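Local coordinates for protein sensor histidine kinase PdtaS (Mycobacterium tuberculosis, PDB 2YKF) that probably autophosphorylates on a histidine when it binds cyclic di-GMP, starting the mycobacterial response to nutrient starvation, this piece holding its GAF and PAS-like sensor domains, at residues W31-D36 and A57-T63; L155-E161 and L265-A270; Q239-A243 and N273-A277; G246-R250 and L262-P266. One frame throughout, in Å; residues are numbered along the deposited sequence. Where two conformers were deposited one is given.

Contact 1 (W31-D36 and A57-T63)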
loop_
_atom_site.group_PDB
_atom_site.type_symbol
_atom_site.label_atom_id
_atom_site.label_comp_id
_atom_site.label_asym_id
_atom_site.label_seq_id
_atom_site.Cartn_x
_atom_site.Cartn_y
_atom_site.Cartn_z
ATOM N N TRP A 31 -10.152 -1.831 7.450
ATOM C CA TRP A 31 -9.664 -3.190 7.551
ATOM C C TRP A 31 -8.613 -3.556 6.468
ATOM O O TRP A 31 -8.073 -4.658 6.504
ATOM C CB TRP A 31 -10.851 -4.170 7.510
ATOM C CG TRP A 31 -11.537 -4.244 6.210
ATOM C CD1 TRP A 31 -11.434 -3.389 5.093
ATOM C CD2 TRP A 31 -12.495 -5.236 5.870
ATOM N NE1 TRP A 31 -12.302 -3.835 4.104
ATOM C CE2 TRP A 31 -12.961 -4.961 4.575
ATOM C CE3 TRP A 31 -13.034 -6.349 6.579
ATOM C CZ2 TRP A 31 -13.952 -5.794 3.949
ATOM C CZ3 TRP A 31 -13.937 -7.176 5.950
ATOM C CH2 TRP A 31 -14.396 -6.890 4.659
ATOM N N GLN A 32 -8.271 -2.655 5.527
ATOM C CA GLN A 32 -7.058 -2.934 4.734
ATOM C C GLN A 32 -5.850 -3.278 5.649
ATOM O O GLN A 32 -5.028 -4.146 5.345
ATOM C CB GLN A 32 -6.692 -1.774 3.757
ATOM C CG GLN A 32 -5.524 -2.239 2.739
ATOM C CD GLN A 32 -6.005 -3.357 1.820
ATOM O OE1 GLN A 32 -7.062 -3.249 1.168
ATOM N NE2 GLN A 32 -5.284 -4.474 1.825
ATOM N N LEU A 33 -5.680 -2.514 6.729
ATOM C CA LEU A 33 -4.594 -2.722 7.659
ATOM C C LEU A 33 -4.672 -4.152 8.262
ATOM O O LEU A 33 -3.703 -4.872 8.332
ATOM C CB LEU A 33 -4.694 -1.692 8.794
ATOM C CG LEU A 33 -3.746 -1.903 9.953
ATOM C CD1 LEU A 33 -2.281 -1.920 9.483
ATOM C CD2 LEU A 33 -3.999 -0.759 11.055
ATOM N N LEU A 34 -5.867 -4.588 8.639
ATOM C CA LEU A 34 -6.009 -5.965 9.118
ATOM C C LEU A 34 -5.639 -7.043 8.060
ATOM O O LEU A 34 -4.880 -7.966 8.368
ATOM C CB LEU A 34 -7.458 -6.132 9.618
ATOM C CG LEU A 34 -7.817 -7.528 10.107
ATOM C CD1 LEU A 34 -6.976 -7.935 11.365
ATOM C CD2 LEU A 34 -9.324 -7.532 10.402
ATOM N N ALA A 35 -6.138 -6.902 6.814
ATOM C CA ALA A 35 -5.844 -7.852 5.719
ATOM C C ALA A 35 -4.322 -7.851 5.461
ATOM O O ALA A 35 -3.704 -8.932 5.368
ATOM C CB ALA A 35 -6.590 -7.464 4.455
ATOM N N ASP A 36 -3.697 -6.663 5.498
ATOM C CA ASP A 36 -2.244 -6.605 5.267
ATOM C C ASP A 36 -1.431 -7.271 6.394
ATOM O O ASP A 36 -0.436 -7.990 6.130
ATOM C CB ASP A 36 -1.757 -5.180 5.145
ATOM C CG ASP A 36 -2.245 -4.493 3.797
ATOM O OD1 ASP A 36 -2.823 -5.216 2.950
ATOM O OD2 ASP A 36 -2.045 -3.269 3.629
ATOM N N ALA A 57 -19.046 -7.171 2.244
ATOM C CA ALA A 57 -17.757 -6.495 1.958
ATOM C C ALA A 57 -16.693 -7.511 1.931
ATOM O O ALA A 57 -16.841 -8.614 2.508
ATOM C CB ALA A 57 -17.402 -5.363 2.990
ATOM N N GLN A 58 -15.586 -7.164 1.247
ATOM C CA GLN A 58 -14.517 -8.082 1.094
ATOM C C GLN A 58 -13.211 -7.281 0.960
ATOM O O GLN A 58 -13.197 -6.193 0.304
ATOM C CB GLN A 58 -14.752 -8.831 -0.231
ATOM C CG GLN A 58 -13.533 -9.737 -0.677
ATOM C CD GLN A 58 -13.920 -10.551 -1.924
ATOM O OE1 GLN A 58 -14.972 -10.316 -2.515
ATOM N NE2 GLN A 58 -13.089 -11.506 -2.302
ATOM N N CYS A 59 -12.151 -7.752 1.548
ATOM C CA CYS A 59 -10.833 -7.138 1.353
ATOM C C CYS A 59 -9.792 -8.176 0.967
ATOM O O CYS A 59 -9.833 -9.298 1.485
ATOM C CB CYS A 59 -10.394 -6.440 2.656
ATOM S SG CYS A 59 -9.056 -5.221 2.492
ATOM N N ARG A 60 -8.849 -7.835 0.116
ATOM C CA ARG A 60 -7.719 -8.707 -0.065
ATOM C C ARG A 60 -6.457 -8.116 0.534
ATOM O O ARG A 60 -6.295 -6.911 0.555
ATOM C CB ARG A 60 -7.480 -8.982 -1.569
ATOM C CG ARG A 60 -8.750 -9.477 -2.275
ATOM C CD ARG A 60 -8.454 -9.869 -3.741
ATOM N NE ARG A 60 -9.647 -10.607 -4.227
ATOM C CZ ARG A 60 -10.667 -10.039 -4.833
ATOM N NH1 ARG A 60 -10.659 -8.723 -5.056
ATOM N NH2 ARG A 60 -11.674 -10.779 -5.275
ATOM N N PRO A 61 -5.490 -8.961 0.915
ATOM C CA PRO A 61 -4.232 -8.385 1.419
ATOM C C PRO A 61 -3.364 -7.782 0.287
ATOM O O PRO A 61 -3.339 -8.309 -0.829
ATOM C CB PRO A 61 -3.516 -9.600 2.010
ATOM C CG PRO A 61 -4.027 -10.792 1.183
ATOM C CD PRO A 61 -5.424 -10.419 0.725
ATOM N N ASN A 62 -2.692 -6.652 0.565
ATOM C CA ASN A 62 -1.715 -6.157 -0.381
ATOM C C ASN A 62 -0.342 -6.721 -0.157
ATOM O O ASN A 62 0.502 -6.535 -1.009
ATOM C CB ASN A 62 -1.654 -4.618 -0.350
ATOM C CG ASN A 62 -2.893 -4.006 -1.043
ATOM O OD1 ASN A 62 -3.556 -4.671 -1.842
ATOM N ND2 ASN A 62 -3.173 -2.778 -0.772
ATOM N N THR A 63 -0.137 -7.412 0.957
ATOM C CA THR A 63 1.190 -7.925 1.329
ATOM C C THR A 63 1.349 -9.420 0.945
ATOM O O THR A 63 2.372 -10.013 1.224
ATOM C CB THR A 63 1.323 -7.856 2.845
ATOM O OG1 THR A 63 0.129 -8.432 3.400
ATOM C CG2 THR A 63 1.433 -6.369 3.298
HETATM O O HOH W 1 -12.782 -3.219 1.386
HETATM O O HOH W 2 -8.046 -4.365 -0.741
HETATM O O HOH W 3 -2.030 -1.739 1.656
#
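Cys59 pushes its side chain against the indole of Trp31. CB of Cys59 stands over one face, 3.7 Å from the centroid of the five-membered ring of Trp31 in a CH-pi contact, and SG, in the conformer given, follows as a sulfur-aromatic contact. Trp31 is turned this way by a chi1 of 69°, with CG between the backbone N and the carbonyl carbon, sending the ring toward the strand; its far end reaches Ala57, whose CB lies 3.6 Å from Trp31 CZ2. Water 1 sits at the indole edge, bridging NE1 to the carbonyl of Gln58. One turn on, Ala35 offers a small surface where larger bumps settle: SG of Cys59 approaches its CB, and CB of Pro61 rests 3.4 Å from the carbonyl O of Ala35. In the GAF domain this is helix 18-38 packing on strand 53-59 of the antiparallel sheet and on the loop that follows. Gln32, bent at chi2, curls its amide toward the loop, and its NE2 donates to Arg60 O at 2.9 Å and to Asp36 OD1. Asp36 OD1 also accepts from the backbone N of Asn62 at 2.8 Å, the two donors arriving from opposite faces of the carboxylate plane. Asn62 ND2 is held by Asp181 of the second subunit. Thr63 closes the far end, its OG1 donating in the carbonyl plane to Asp36 O over 2.8 Å.

Contact 2 (L155-E161 and L265-A270)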
loop_
_atom_site.group_PDB
_atom_site.type_symbol
_atom_site.label_atom_id
_atom_site.label_comp_id
_atom_site.label_asym_id
_atom_site.label_seq_id
_atom_site.Cartn_x
_atom_site.Cartn_y
_atom_site.Cartn_z
ATOM N N LEU A 155 -5.777 -6.698 16.895
ATOM C CA LEU A 155 -6.905 -5.917 16.353
ATOM C C LEU A 155 -8.144 -6.772 16.260
ATOM O O LEU A 155 -9.220 -6.263 16.407
ATOM C CB LEU A 155 -6.604 -5.392 14.917
ATOM C CG LEU A 155 -5.342 -4.546 14.826
ATOM C CD1 LEU A 155 -5.117 -4.284 13.301
ATOM C CD2 LEU A 155 -5.560 -3.262 15.645
ATOM N N LEU A 156 -7.996 -8.047 15.886
ATOM C CA LEU A 156 -9.168 -8.950 15.804
ATOM C C LEU A 156 -9.860 -9.040 17.188
ATOM O O LEU A 156 -11.087 -9.045 17.296
ATOM C CB LEU A 156 -8.675 -10.308 15.351
ATOM C CG LEU A 156 -8.527 -10.415 13.821
ATOM C CD1 LEU A 156 -7.880 -11.723 13.482
ATOM C CD2 LEU A 156 -9.870 -10.258 13.077
ATOM N N ARG A 157 -9.062 -9.042 18.236
ATOM C CA ARG A 157 -9.618 -9.002 19.615
ATOM C C ARG A 157 -10.361 -7.683 19.911
ATOM O O ARG A 157 -11.464 -7.697 20.429
ATOM C CB ARG A 157 -8.531 -9.357 20.671
ATOM C CG ARG A 157 -8.758 -8.783 22.055
ATOM C CD ARG A 157 -9.397 -9.752 23.070
ATOM N NE ARG A 157 -8.392 -10.536 23.801
ATOM C CZ ARG A 157 -8.486 -10.935 25.080
ATOM N NH1 ARG A 157 -9.540 -10.596 25.841
ATOM N NH2 ARG A 157 -7.498 -11.659 25.613
ATOM N N MET A 158 -9.790 -6.543 19.507
ATOM C CA MET A 158 -10.485 -5.282 19.606
ATOM C C MET A 158 -11.766 -5.235 18.793
ATOM O O MET A 158 -12.786 -4.632 19.249
ATOM C CB MET A 158 -9.494 -4.172 19.158
ATOM C CG MET A 158 -8.461 -3.966 20.238
ATOM S SD MET A 158 -7.218 -2.732 19.872
ATOM C CE MET A 158 -8.185 -1.288 20.185
ATOM N N LEU A 159 -11.738 -5.801 17.558
ATOM C CA LEU A 159 -12.981 -5.896 16.779
ATOM C C LEU A 159 -14.052 -6.701 17.564
ATOM O O LEU A 159 -15.228 -6.301 17.602
ATOM C CB LEU A 159 -12.723 -6.600 15.438
ATOM C CG LEU A 159 -12.082 -5.622 14.433
ATOM C CD1 LEU A 159 -11.360 -6.420 13.329
ATOM C CD2 LEU A 159 -13.227 -4.850 13.858
ATOM N N ALA A 160 -13.625 -7.818 18.148
ATOM C CA ALA A 160 -14.526 -8.723 18.910
ATOM C C ALA A 160 -15.028 -8.048 20.183
ATOM O O ALA A 160 -16.143 -8.327 20.619
ATOM C CB ALA A 160 -13.834 -10.063 19.205
ATOM N N GLU A 161 -14.252 -7.103 20.734
ATOM C CA GLU A 161 -14.618 -6.394 21.956
ATOM C C GLU A 161 -15.282 -5.105 21.668
ATOM O O GLU A 161 -15.659 -4.398 22.596
ATOM C CB GLU A 161 -13.382 -6.159 22.872
ATOM C CG GLU A 161 -12.856 -7.498 23.388
ATOM C CD GLU A 161 -11.660 -7.444 24.384
ATOM O OE1 GLU A 161 -10.973 -6.400 24.524
ATOM O OE2 GLU A 161 -11.394 -8.507 25.012
ATOM N N LEU A 265 -2.132 3.809 16.741
ATOM C CA LEU A 265 -3.286 2.932 17.040
ATOM C C LEU A 265 -3.049 2.368 18.420
ATOM O O LEU A 265 -2.110 1.628 18.616
ATOM C CB LEU A 265 -3.303 1.716 16.110
ATOM C CG LEU A 265 -3.730 2.018 14.732
ATOM C CD1 LEU A 265 -2.375 2.207 14.017
ATOM C CD2 LEU A 265 -4.512 0.776 14.220
ATOM N N PRO A 266 -3.808 2.822 19.408
ATOM C CA PRO A 266 -3.621 2.253 20.747
ATOM C C PRO A 266 -4.136 0.788 20.750
ATOM O O PRO A 266 -5.092 0.465 20.028
ATOM C CB PRO A 266 -4.482 3.155 21.632
ATOM C CG PRO A 266 -5.501 3.760 20.738
ATOM C CD PRO A 266 -4.877 3.834 19.344
ATOM N N LEU A 267 -3.481 -0.109 21.476
ATOM C CA LEU A 267 -3.966 -1.484 21.490
ATOM C C LEU A 267 -4.428 -1.810 22.886
ATOM O O LEU A 267 -3.721 -1.476 23.862
ATOM C CB LEU A 267 -2.892 -2.435 21.072
ATOM C CG LEU A 267 -2.282 -2.157 19.681
ATOM C CD1 LEU A 267 -1.120 -3.014 19.551
ATOM C CD2 LEU A 267 -3.263 -2.520 18.604
ATOM N N VAL A 268 -5.594 -2.453 22.972
ATOM C CA VAL A 268 -6.296 -2.659 24.273
ATOM C C VAL A 268 -6.862 -4.082 24.328
ATOM O O VAL A 268 -7.408 -4.597 23.323
ATOM C CB VAL A 268 -7.488 -1.676 24.421
ATOM C CG1 VAL A 268 -8.287 -1.898 25.751
ATOM C CG2 VAL A 268 -7.008 -0.246 24.344
ATOM N N VAL A 269 -6.746 -4.674 25.521
ATOM C CA VAL A 269 -7.375 -5.964 25.903
ATOM C C VAL A 269 -8.174 -5.768 27.169
ATOM O O VAL A 269 -7.650 -5.271 28.191
ATOM C CB VAL A 269 -6.328 -7.020 26.260
ATOM C CG1 VAL A 269 -7.027 -8.328 26.726
ATOM C CG2 VAL A 269 -5.366 -7.255 25.091
ATOM N N ALA A 270 -9.462 -6.099 27.091
ATOM C CA ALA A 270 -10.308 -6.223 28.286
ATOM C C ALA A 270 -10.210 -4.955 29.140
ATOM O O ALA A 270 -9.955 -5.017 30.346
ATOM C CB ALA A 270 -9.876 -7.485 29.080
HETATM O O HOH W 4 -10.503 -4.286 23.392
#
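Glu161 and Ala270 are joined by a hydrogen bond: the backbone N of Ala270 donates to OE1 of Glu161 over 3.0 Å, nearly straight at 169°, and arrives on the syn side, somewhat out of the carboxylate plane. The other oxygen, OE2 of Glu161, is engaged one helical turn back, where NH1 of Arg157 meets it at 2.9 Å in a salt bridge lying close to the guanidinium plane. With both oxygens engaged, the carboxylate has little freedom to rotate. Water 4 adds a link from OE1 to the carbonyl O of Val268.

The salt bridge is consistent with the pose of Arg157. Its chain bends at chi2 and chi3, laying the guanidinium flat so that CG1 of Val269 sits over the centre of one face, 3.4 Å from Arg157 CZ; the two side chains cross at about a right angle. Farther in, Met158 runs along the strand backbone. Its SD takes a weak bond from the backbone N of Val268 at 3.5 Å, while CE of Met158, turned by the bend at chi3, reaches the carbonyl O of Pro266 at 3.6 Å. The innermost layer is purely apolar: CD2 of Leu155 touches CD2 of Leu267 at 3.8 Å and, more loosely, CD2 of Leu265, with Leu37 and Leu33 of helix 18-38 beside them. What results is a helix crossing a strand at 65° between the two short segments, here as an interdomain interface: helix 143-161, which also packs on strands 114-120 and 123-131 of the GAF sheet, rests on strand 258-269 of the PAS-like domain.

Contact 3 (Q239-A243 and N273-A277)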
loop_
_atom_site.group_PDB
_atom_site.type_symbol
_atom_site.label_atom_id
_atom_site.label_comp_id
_atom_site.label_asym_id
_atom_site.label_seq_id
_atom_site.Cartn_x
_atom_site.Cartn_y
_atom_site.Cartn_z
ATOM N N GLN A 239 2.349 9.707 25.003
ATOM C CA GLN A 239 1.994 9.541 26.427
ATOM C C GLN A 239 0.506 9.313 26.649
ATOM O O GLN A 239 0.175 8.432 27.388
ATOM C CB GLN A 239 2.435 10.734 27.263
ATOM C CG GLN A 239 3.940 10.952 27.256
ATOM C CD GLN A 239 4.314 12.014 28.290
ATOM O OE1 GLN A 239 3.767 12.002 29.392
ATOM N NE2 GLN A 239 5.202 12.963 27.921
ATOM N N ASP A 240 -0.360 10.117 26.022
ATOM C CA ASP A 240 -1.818 9.955 26.103
ATOM C C ASP A 240 -2.334 8.638 25.508
ATOM O O ASP A 240 -3.327 8.037 25.988
ATOM C CB ASP A 240 -2.538 11.099 25.362
ATOM C CG ASP A 240 -2.420 12.448 26.092
ATOM O OD1 ASP A 240 -1.955 12.450 27.257
ATOM O OD2 ASP A 240 -2.780 13.501 25.497
ATOM N N LEU A 241 -1.715 8.238 24.404
ATOM C CA LEU A 241 -2.078 7.015 23.711
ATOM C C LEU A 241 -1.980 5.813 24.633
ATOM O O LEU A 241 -2.943 5.015 24.780
ATOM C CB LEU A 241 -1.095 6.831 22.531
ATOM C CG LEU A 241 -1.291 5.749 21.480
ATOM C CD1 LEU A 241 -2.543 6.056 20.749
ATOM C CD2 LEU A 241 -0.056 5.787 20.536
ATOM N N LEU A 242 -0.815 5.696 25.247
ATOM C CA LEU A 242 -0.468 4.606 26.128
ATOM C C LEU A 242 -1.292 4.606 27.436
ATOM O O LEU A 242 -1.597 3.533 27.987
ATOM C CB LEU A 242 1.002 4.731 26.475
ATOM C CG LEU A 242 1.916 4.502 25.267
ATOM C CD1 LEU A 242 3.368 4.840 25.560
ATOM C CD2 LEU A 242 1.772 3.075 24.707
ATOM N N ALA A 243 -1.669 5.808 27.886
ATOM C CA ALA A 243 -2.450 5.982 29.125
ATOM C C ALA A 243 -3.963 5.740 28.958
ATOM O O ALA A 243 -4.672 5.604 29.965
ATOM C CB ALA A 243 -2.179 7.381 29.733
ATOM N N ASN A 273 -4.702 -1.019 28.281
ATOM C CA ASN A 273 -3.684 -0.768 27.257
ATOM C C ASN A 273 -2.586 -1.810 27.290
ATOM O O ASN A 273 -2.024 -2.080 28.354
ATOM C CB ASN A 273 -3.053 0.613 27.483
ATOM C CG ASN A 273 -2.017 0.969 26.406
ATOM O OD1 ASN A 273 -0.811 0.814 26.621
ATOM N ND2 ASN A 273 -2.494 1.451 25.248
ATOM N N VAL A 274 -2.294 -2.412 26.150
ATOM C CA VAL A 274 -1.189 -3.321 26.003
ATOM C C VAL A 274 -0.212 -2.768 24.938
ATOM O O VAL A 274 0.330 -3.503 24.141
ATOM C CB VAL A 274 -1.691 -4.742 25.674
ATOM C CG1 VAL A 274 -2.548 -5.332 26.921
ATOM C CG2 VAL A 274 -2.488 -4.775 24.322
ATOM N N GLY A 275 0.011 -1.453 24.995
ATOM C CA GLY A 275 0.880 -0.709 24.110
ATOM C C GLY A 275 0.155 -0.124 22.888
ATOM O O GLY A 275 -1.015 0.341 22.968
ATOM N N ALA A 276 0.866 -0.130 21.747
ATOM C CA ALA A 276 0.418 0.586 20.571
ATOM C C ALA A 276 1.119 0.109 19.303
ATOM O O ALA A 276 2.205 -0.454 19.353
ATOM C CB ALA A 276 0.608 2.141 20.720
ATOM N N ALA A 277 0.456 0.325 18.167
ATOM C CA ALA A 277 1.105 0.095 16.849
ATOM C C ALA A 277 1.275 1.490 16.296
ATOM O O ALA A 277 0.444 2.372 16.564
ATOM C CB ALA A 277 0.211 -0.784 15.916
#
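Leu241 and Leu242 supply the apolar side of this contact, each through one methyl. CD2 of Leu241 meets CB of Ala276 at 3.7 Å, brought there by a side chain whose CG stands opposite the backbone N (chi1 -172°). Leu242 has CG anti to its carbonyl carbon instead (chi1 -67°) and lays its CD2 against the strand backbone, 3.9 Å from CA of Gly275, while also approaching Ala276. At Gly275 and Ala276 the strand offers little bulk, and the methyl of Leu242 comes down onto the main chain.

Polar atoms also come close across the contact, but unbonded. In the conformer given for Asn273, the carbonyl O of Leu242 lies 3.0 Å from CG of Asn273 and 3.1 Å from its OD1; the latter are two acceptors, and no hydrogen bond joins helix and strand. In this conformer Asn273 spends its amide on its own strand. OD1 of Asn273 accepts from the backbone N of Gly275 at 2.9 Å, an Asx turn in which the donor stands well above the plane of the side-chain carbonyl, and ND2 bonds weakly to Gly275 O. Gly275 adopts backbone angles at which a CB would press on the preceding carbonyl O, consistent with glycine at this irregular point.

Within the PAS-like domain, the C-terminal part of helix 228-243 thus packs against the start of strand 272-282, with Leu241 also reaching Thr264 and Pro266 on the adjoining strand 258-269, and Val188 flanking Asn273.

Contact 4 (G246-R250 and L262-P266)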
loop_
_atom_site.group_PDB
_atom_site.type_symbol
_atom_site.label_atom_id
_atom_site.label_comp_id
_atom_site.label_asym_id
_atom_site.label_seq_id
_atom_site.Cartn_x
_atom_site.Cartn_y
_atom_site.Cartn_z
ATOM N N GLY A 246 -6.167 9.193 25.002
ATOM C CA GLY A 246 -6.172 9.764 23.663
ATOM C C GLY A 246 -6.396 8.707 22.611
ATOM O O GLY A 246 -6.021 7.565 22.768
ATOM N N LYS A 247 -7.035 9.073 21.534
ATOM C CA LYS A 247 -7.239 8.094 20.515
ATOM C C LYS A 247 -6.011 8.062 19.569
ATOM O O LYS A 247 -5.136 8.929 19.678
ATOM C CB LYS A 247 -8.572 8.408 19.849
ATOM C CG LYS A 247 -9.715 8.250 20.942
ATOM C CD LYS A 247 -11.092 8.606 20.426
ATOM C CE LYS A 247 -11.997 9.089 21.584
ATOM N NZ LYS A 247 -13.180 9.845 21.068
ATOM N N GLY A 248 -5.929 7.068 18.689
ATOM C CA GLY A 248 -4.910 7.136 17.632
ATOM C C GLY A 248 -5.045 8.416 16.790
ATOM O O GLY A 248 -6.159 9.009 16.670
ATOM N N MET A 249 -3.931 8.859 16.203
ATOM C CA MET A 249 -3.963 10.001 15.293
ATOM C C MET A 249 -3.095 9.799 14.075
ATOM O O MET A 249 -2.240 8.933 14.067
ATOM C CB MET A 249 -3.478 11.272 16.005
ATOM C CG MET A 249 -4.294 11.577 17.247
ATOM S SD MET A 249 -4.483 13.331 17.572
ATOM C CE MET A 249 -6.190 13.618 17.065
ATOM N N ARG A 250 -3.318 10.638 13.065
ATOM C CA ARG A 250 -2.474 10.665 11.859
ATOM C C ARG A 250 -1.709 11.964 11.945
ATOM O O ARG A 250 -2.286 12.987 12.296
ATOM C CB ARG A 250 -3.345 10.588 10.591
ATOM C CG ARG A 250 -3.917 9.159 10.382
ATOM C CD ARG A 250 -4.972 9.006 9.232
ATOM N NE ARG A 250 -6.301 8.691 9.799
ATOM C CZ ARG A 250 -6.861 7.472 9.873
ATOM N NH1 ARG A 250 -6.259 6.392 9.373
ATOM N NH2 ARG A 250 -8.065 7.337 10.424
ATOM N N LEU A 262 2.846 9.673 10.164
ATOM C CA LEU A 262 2.739 8.714 11.262
ATOM C C LEU A 262 1.285 8.463 11.485
ATOM O O LEU A 262 0.484 9.424 11.455
ATOM C CB LEU A 262 3.256 9.314 12.572
ATOM C CG LEU A 262 4.721 9.635 12.646
ATOM C CD1 LEU A 262 4.980 10.368 13.966
ATOM C CD2 LEU A 262 5.476 8.381 12.610
ATOM N N ARG A 263 0.942 7.204 11.761
ATOM C CA ARG A 263 -0.400 6.863 12.231
ATOM C C ARG A 263 -0.299 5.963 13.496
ATOM O O ARG A 263 0.411 4.939 13.485
ATOM C CB ARG A 263 -1.161 6.138 11.150
ATOM C CG ARG A 263 -2.528 5.791 11.654
ATOM C CD ARG A 263 -3.219 4.923 10.752
ATOM N NE ARG A 263 -4.434 4.417 11.399
ATOM C CZ ARG A 263 -5.189 3.505 10.832
ATOM N NH1 ARG A 263 -4.813 3.005 9.645
ATOM N NH2 ARG A 263 -6.293 3.084 11.444
ATOM N N THR A 264 -0.918 6.390 14.603
ATOM C CA THR A 264 -0.842 5.646 15.847
ATOM C C THR A 264 -2.202 4.949 16.062
ATOM O O THR A 264 -3.261 5.445 15.609
ATOM C CB THR A 264 -0.538 6.572 17.058
ATOM O OG1 THR A 264 -1.604 7.556 17.193
ATOM C CG2 THR A 264 0.778 7.367 16.787
ATOM N N LEU A 265 -2.132 3.809 16.741
ATOM C CA LEU A 265 -3.286 2.932 17.040
ATOM C C LEU A 265 -3.049 2.368 18.420
ATOM O O LEU A 265 -2.110 1.628 18.616
ATOM C CB LEU A 265 -3.303 1.716 16.110
ATOM C CG LEU A 265 -3.730 2.018 14.732
ATOM C CD1 LEU A 265 -2.375 2.207 14.017
ATOM C CD2 LEU A 265 -4.512 0.776 14.220
ATOM N N PRO A 266 -3.808 2.822 19.408
ATOM C CA PRO A 266 -3.621 2.253 20.747
ATOM C C PRO A 266 -4.136 0.788 20.750
ATOM O O PRO A 266 -5.092 0.465 20.028
ATOM C CB PRO A 266 -4.482 3.155 21.632
ATOM C CG PRO A 266 -5.501 3.760 20.738
ATOM C CD PRO A 266 -4.877 3.834 19.344
#
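Met249 and Thr264 pair through two hydrogen bonds where the chain joins the edge of the antiparallel PAS-like sheet. The approach to strand 250-255 here comes alongside strand 258-269, and Arg250 with Arg263 forms the first regular bridge, a non-hydrogen-bonded pair. Just before it, the backbone N of Met249 donates not to a carbonyl but to OG1 of Thr264, at 2.8 Å and 165°. In return, Thr264 N donates to Met249 O at 2.9 Å. The hydroxyl is also hydrogen-bonded to NE2 of His237 on helix 228-243, so it ties the edge segment to that helix as well.

Carbonyls are further approached by CA-H groups: Arg263 CA meets Met249 O, and Arg250 CA meets Leu262 O at 3.2 Å. Gly248 CA lies 3.1 Å from Thr264 O, at a point where a CB would clash; its N rests 3.5 Å from CD of Pro266.

The two arginines run side by side. Arg263 is extended and spends NH2 in a salt bridge to Glu30 of helix 18-38, which would offset some of the shared positive charge. Arg250, bent at chi3, sets NH1 over the centre of the Arg263 guanidinium face, 3.4 Å from CZ.

How the contacts relate
Contact 1 is the buried one of the GAF domain, while contacts 3 and 4 belong to the PAS-like domain and contact 2 spans the two. Strand 258-269 is the common element: contacts 2 and 4 share Leu265 and Pro266, and the strand pairs with strand 272-282 of contact 3, as in the bond from Ala277 N to Leu265 O. Leu33 of helix 18-38 packs on Leu265, bringing contact 1 against contacts 2 and 4. Chemistry follows place. Buried contact 1 combines an aromatic face with a dense polar network; contact 3, also buried, relies on leucine methyls. Contacts 2 and 4, partly buried, place Arg157 and Arg250 at the surface, while Arg263 lies buried, salt-bridged to Glu30.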